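Local coordinates for Ice-binding protein (Flavobacteriaceae bacterium, PDB 5UYT) that probably binds to ice crystals and restrains their growth, acting as a bacterial antifreeze protein built from two ice-binding beta-solenoid domains, at residues I238-T252 with N259-A273. Sequence-based numbering, arbitrary orientation.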
loop_
_atom_site.group_PDB
_atom_site.type_symbol
_atom_site.label_atom_id
_atom_site.label_comp_id
_atom_site.label_asym_id
_atom_site.label_seq_id
_atom_site.Cartn_x
_atom_site.Cartn_y
_atom_site.Cartn_z
ATOM N N ILE A 238 -12.214 -31.606 8.180
ATOM C CA ILE A 238 -11.125 -32.092 7.316
ATOM C C ILE A 238 -10.141 -30.948 7.041
ATOM O O ILE A 238 -10.448 -29.984 6.310
ATOM C CB ILE A 238 -11.707 -32.683 5.989
ATOM C CG1 ILE A 238 -12.689 -33.861 6.272
ATOM C CG2 ILE A 238 -10.562 -33.087 5.050
ATOM C CD1 ILE A 238 -12.064 -35.049 7.010
ATOM N N THR A 239 -8.956 -31.090 7.616
ATOM C CA THR A 239 -7.960 -30.022 7.591
ATOM C C THR A 239 -6.677 -30.623 7.093
ATOM O O THR A 239 -6.339 -31.773 7.478
ATOM C CB THR A 239 -7.801 -29.470 9.017
ATOM O OG1 THR A 239 -8.929 -28.628 9.280
ATOM C CG2 THR A 239 -6.504 -28.678 9.186
ATOM N N TYR A 240 -5.952 -29.866 6.257
ATOM C CA TYR A 240 -4.600 -30.295 5.815
ATOM C C TYR A 240 -3.570 -29.219 6.198
ATOM O O TYR A 240 -3.869 -28.023 6.113
ATOM C CB TYR A 240 -4.546 -30.447 4.305
ATOM C CG TYR A 240 -5.217 -31.742 3.885
ATOM C CD1 TYR A 240 -4.463 -32.896 3.638
ATOM C CD2 TYR A 240 -6.608 -31.809 3.779
ATOM C CE1 TYR A 240 -5.114 -34.097 3.305
ATOM C CE2 TYR A 240 -7.246 -32.987 3.454
ATOM C CZ TYR A 240 -6.488 -34.113 3.208
ATOM O OH TYR A 240 -7.192 -35.255 2.845
ATOM N N VAL A 241 -2.402 -29.650 6.657
ATOM C CA VAL A 241 -1.365 -28.715 7.090
ATOM C C VAL A 241 -0.028 -29.158 6.504
ATOM O O VAL A 241 0.267 -30.372 6.489
ATOM C CB VAL A 241 -1.239 -28.704 8.652
ATOM C CG1 VAL A 241 -0.081 -27.781 9.081
ATOM C CG2 VAL A 241 -2.546 -28.209 9.284
ATOM N N THR A 242 0.780 -28.197 6.019
ATOM C CA THR A 242 2.189 -28.481 5.772
ATOM C C THR A 242 2.953 -27.694 6.841
ATOM O O THR A 242 2.803 -26.464 6.950
ATOM C CB THR A 242 2.621 -28.044 4.368
ATOM O OG1 THR A 242 1.816 -28.761 3.418
ATOM C CG2 THR A 242 4.118 -28.366 4.144
ATOM N N GLY A 243 3.703 -28.430 7.640
ATOM C CA GLY A 243 4.471 -27.904 8.783
ATOM C C GLY A 243 3.935 -28.507 10.068
ATOM O O GLY A 243 3.059 -29.384 10.029
ATOM N N ASP A 244 4.489 -28.073 11.205
ATOM C CA ASP A 244 4.137 -28.713 12.495
ATOM C C ASP A 244 2.976 -28.000 13.161
ATOM O O ASP A 244 2.725 -26.821 12.876
ATOM C CB ASP A 244 5.333 -28.696 13.466
ATOM C CG ASP A 244 6.384 -29.784 13.175
ATOM O OD1 ASP A 244 6.462 -30.315 12.046
ATOM O OD2 ASP A 244 7.211 -30.076 14.073
ATOM N N VAL A 245 2.281 -28.701 14.060
ATOM C CA VAL A 245 1.203 -28.069 14.818
ATOM C C VAL A 245 1.395 -28.458 16.273
ATOM O O VAL A 245 1.901 -29.547 16.562
ATOM C CB VAL A 245 -0.219 -28.459 14.314
ATOM C CG1 VAL A 245 -0.422 -28.026 12.856
ATOM C CG2 VAL A 245 -0.503 -29.963 14.480
ATOM N N GLY A 246 1.024 -27.579 17.207
ATOM C CA GLY A 246 1.046 -28.011 18.610
ATOM C C GLY A 246 0.811 -26.865 19.577
ATOM O O GLY A 246 0.709 -25.701 19.155
ATOM N N THR A 247 0.650 -27.217 20.852
ATOM C CA THR A 247 0.650 -26.218 21.915
ATOM C C THR A 247 1.704 -26.539 22.976
ATOM O O THR A 247 2.002 -27.716 23.252
ATOM C CB THR A 247 -0.738 -26.039 22.562
ATOM O OG1 THR A 247 -0.619 -25.045 23.570
ATOM C CG2 THR A 247 -1.258 -27.348 23.193
ATOM N N ASN A 248 2.286 -25.490 23.564
ATOM C CA ASN A 248 3.180 -25.686 24.710
ATOM C C ASN A 248 2.484 -25.824 26.069
ATOM O O ASN A 248 3.131 -26.171 27.067
ATOM C CB ASN A 248 4.269 -24.618 24.802
ATOM C CG ASN A 248 5.482 -25.118 25.591
ATOM O OD1 ASN A 248 5.921 -26.259 25.404
ATOM N ND2 ASN A 248 5.981 -24.302 26.525
ATOM N N VAL A 249 1.188 -25.539 26.146
ATOM C CA VAL A 249 0.431 -25.788 27.390
ATOM C C VAL A 249 -0.963 -26.272 27.017
ATOM O O VAL A 249 -1.734 -25.524 26.414
ATOM C CB VAL A 249 0.290 -24.547 28.311
ATOM C CG1 VAL A 249 -0.324 -24.964 29.663
ATOM C CG2 VAL A 249 1.632 -23.848 28.534
ATOM N N GLY A 250 -1.291 -27.513 27.407
ATOM C CA GLY A 250 -2.578 -28.103 27.060
ATOM C C GLY A 250 -2.393 -29.250 26.064
ATOM O O GLY A 250 -1.333 -29.880 26.029
ATOM N N LEU A 251 -3.441 -29.561 25.319
ATOM C CA LEU A 251 -3.439 -30.683 24.378
ATOM C C LEU A 251 -3.736 -30.236 22.961
ATOM O O LEU A 251 -4.495 -29.291 22.749
ATOM C CB LEU A 251 -4.500 -31.703 24.789
ATOM C CG LEU A 251 -4.239 -32.297 26.178
ATOM C CD1 LEU A 251 -5.416 -33.151 26.634
ATOM C CD2 LEU A 251 -2.948 -33.106 26.166
ATOM N N THR A 252 -3.146 -30.926 21.986
ATOM C CA THR A 252 -3.503 -30.725 20.585
ATOM C C THR A 252 -4.355 -31.908 20.144
ATOM O O THR A 252 -3.935 -33.056 20.297
ATOM C CB THR A 252 -2.221 -30.611 19.722
ATOM O OG1 THR A 252 -1.492 -29.439 20.137
ATOM C CG2 THR A 252 -2.592 -30.497 18.246
ATOM N N ASN A 259 -2.937 -36.152 7.251
ATOM C CA ASN A 259 -3.258 -34.916 6.574
ATOM C C ASN A 259 -2.252 -33.833 6.919
ATOM O O ASN A 259 -2.448 -32.685 6.513
ATOM C CB ASN A 259 -4.637 -34.396 7.012
ATOM C CG ASN A 259 -5.782 -35.236 6.478
ATOM O OD1 ASN A 259 -5.562 -36.299 5.881
ATOM N ND2 ASN A 259 -7.039 -34.723 6.644
ATOM N N VAL A 260 -1.204 -34.180 7.675
ATOM C CA VAL A 260 -0.232 -33.163 8.118
ATOM C C VAL A 260 1.131 -33.580 7.585
ATOM O O VAL A 260 1.662 -34.636 7.958
ATOM C CB VAL A 260 -0.209 -33.002 9.665
ATOM C CG1 VAL A 260 0.965 -32.096 10.102
ATOM C CG2 VAL A 260 -1.557 -32.481 10.185
ATOM N N ASN A 261 1.661 -32.784 6.655
ATOM C CA ASN A 261 3.005 -32.984 6.120
ATOM C C ASN A 261 3.929 -32.276 7.110
ATOM O O ASN A 261 4.332 -31.119 6.900
ATOM C CB ASN A 261 3.151 -32.370 4.720
ATOM C CG ASN A 261 4.558 -32.551 4.156
ATOM O OD1 ASN A 261 5.365 -33.382 4.662
ATOM N ND2 ASN A 261 4.899 -31.747 3.142
ATOM N N GLY A 262 4.251 -32.989 8.182
ATOM C CA GLY A 262 4.838 -32.344 9.369
ATOM C C GLY A 262 4.491 -33.174 10.594
ATOM O O GLY A 262 3.952 -34.280 10.463
ATOM N N THR A 263 4.835 -32.669 11.773
ATOM C CA THR A 263 4.598 -33.422 13.012
ATOM C C THR A 263 3.524 -32.778 13.844
ATOM O O THR A 263 3.597 -31.565 14.104
ATOM C CB THR A 263 5.895 -33.500 13.840
ATOM O OG1 THR A 263 6.869 -34.216 13.068
ATOM C CG2 THR A 263 5.667 -34.263 15.178
ATOM N N ILE A 264 2.562 -33.595 14.292
ATOM C CA ILE A 264 1.581 -33.104 15.291
ATOM C C ILE A 264 2.181 -33.368 16.662
ATOM O O ILE A 264 2.521 -34.536 16.975
ATOM C CB ILE A 264 0.244 -33.871 15.198
ATOM C CG1 ILE A 264 -0.428 -33.652 13.831
ATOM C CG2 ILE A 264 -0.700 -33.521 16.364
ATOM C CD1 ILE A 264 -1.463 -34.751 13.506
ATOM N N HIS A 265 2.334 -32.319 17.472
ATOM C CA HIS A 265 2.814 -32.474 18.832
ATOM C C HIS A 265 1.567 -32.559 19.692
ATOM O O HIS A 265 0.966 -31.512 20.016
ATOM C CB HIS A 265 3.724 -31.300 19.206
ATOM C CG HIS A 265 4.892 -31.150 18.275
ATOM N ND1 HIS A 265 6.166 -31.572 18.608
ATOM C CD2 HIS A 265 4.966 -30.672 17.007
ATOM C CE1 HIS A 265 6.985 -31.332 17.592
ATOM N NE2 HIS A 265 6.278 -30.795 16.605
ATOM N N SER A 266 1.147 -33.785 20.031
ATOM C CA SER A 266 -0.163 -33.980 20.729
ATOM C C SER A 266 -0.174 -33.375 22.132
ATOM O O SER A 266 -1.221 -33.035 22.677
ATOM C CB SER A 266 -0.501 -35.474 20.862
ATOM O OG SER A 266 -0.741 -35.976 19.557
ATOM N N ASN A 267 1.004 -33.299 22.739
ATOM C CA ASN A 267 1.128 -32.545 23.974
ATOM C C ASN A 267 2.470 -31.838 23.984
ATOM O O ASN A 267 3.274 -32.025 23.070
ATOM C CB ASN A 267 1.003 -33.463 25.158
ATOM C CG ASN A 267 1.505 -34.807 24.843
ATOM O OD1 ASN A 267 2.721 -35.001 24.744
ATOM N ND2 ASN A 267 0.587 -35.738 24.579
ATOM N N PRO A 268 2.706 -31.011 24.999
ATOM C CA PRO A 268 3.919 -30.190 24.986
ATOM C C PRO A 268 5.172 -31.078 25.046
ATOM O O PRO A 268 5.161 -32.161 25.674
ATOM C CB PRO A 268 3.787 -29.338 26.258
ATOM C CG PRO A 268 2.294 -29.305 26.535
ATOM C CD PRO A 268 1.763 -30.633 26.068
ATOM N N ASP A 269 6.237 -30.642 24.390
ATOM C CA ASP A 269 7.468 -31.424 24.376
ATOM C C ASP A 269 8.640 -30.460 24.230
ATOM O O ASP A 269 8.452 -29.223 24.308
ATOM C CB ASP A 269 7.413 -32.498 23.268
ATOM C CG ASP A 269 7.177 -31.909 21.870
ATOM O OD1 ASP A 269 7.464 -30.721 21.632
ATOM O OD2 ASP A 269 6.653 -32.642 21.015
ATOM N N THR A 270 9.850 -30.976 24.030
ATOM C CA THR A 270 10.992 -30.049 23.907
ATOM C C THR A 270 10.859 -29.078 22.701
ATOM O O THR A 270 11.313 -27.902 22.762
ATOM C CB THR A 270 12.348 -30.787 23.880
ATOM O OG1 THR A 270 12.417 -31.565 22.683
ATOM C CG2 THR A 270 12.419 -31.710 25.051
ATOM N N SER A 271 10.277 -29.576 21.611
ATOM C CA SER A 271 10.058 -28.756 20.421
ATOM C C SER A 271 9.053 -27.620 20.676
ATOM O O SER A 271 9.294 -26.481 20.272
ATOM C CB SER A 271 9.597 -29.621 19.237
ATOM O OG SER A 271 9.248 -28.808 18.132
ATOM N N THR A 272 7.922 -27.925 21.322
ATOM C CA THR A 272 6.948 -26.866 21.629
ATOM C C THR A 272 7.546 -25.853 22.630
ATOM O O THR A 272 7.226 -24.675 22.558
ATOM C CB THR A 272 5.587 -27.400 22.144
ATOM O OG1 THR A 272 5.755 -28.017 23.425
ATOM C CG2 THR A 272 4.964 -28.390 21.138
ATOM N N ALA A 273 8.400 -26.318 23.558
ATOM C CA ALA A 273 9.015 -25.413 24.528
ATOM C C ALA A 273 9.934 -24.414 23.825
ATOM O O ALA A 273 9.897 -23.205 24.129
ATOM C CB ALA A 273 9.755 -26.187 25.640
HETATM O O HOH W 1 -9.056 -35.950 4.608
HETATM O O HOH W 2 8.206 -32.248 11.572
HETATM O O HOH W 3 0.531 -29.897 22.117
HETATM O O HOH W 4 7.227 -28.179 27.179
#
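D244 OD1 is gripped twice: the backbone N of T263 donates to it over 2.9 Å from well above the carboxylate plane, and a water that also bonds T263 OG1 donates a second proton. The other oxygen, OD2, takes an almost straight bond of 2.8 Å from H265 NE2. D244 OD2 lies in the imidazole plane of H265, yet the bond reaches it from above the plane of its own carboxylate, which is turned 49° against the ring. Through its other ring nitrogen, ND1, H265 meets the syn lone pair of D269 OD2 at 2.7 Å, so two carboxylates fix the ring's rotation and probably favour a positive charge on it. An asparagine here in place of D244, with an NH2 replacing one oxygen, would probably leave either T263 N or H265 NE2 without its acceptor and take away the negative charge beside the imidazole. D269 is the N-cap of helix 270-288: its OD1 accepts from T272 N and its N donates to T272 OG1, the two bonds of a capping box. T272 OG1 in turn donates to N248 OD1 at 2.7 Å; N248 reaches it because its CG lies anti to the backbone N (chi1 -157°).

At the other end, the N259 amide lies nearly flat over the Y240 ring, planes 15° apart, with CG 3.4 Å from CE1, while ND2 bonds T239 O. Between the two ends the backbones pair in parallel, V241 beside V260 and V245 beside I264, where V245 CG2 rests 3.7 Å from I264 CG1. Such aligned stacking of successive coils is the principle of the right-handed beta-helix. Here strands 240-242 and 244-247 lie between 260-261 and 264-265 on one flank and strands 415-417 and 224-228 on the other, with Y224 meeting the H265 ring where helix 270-288 begins.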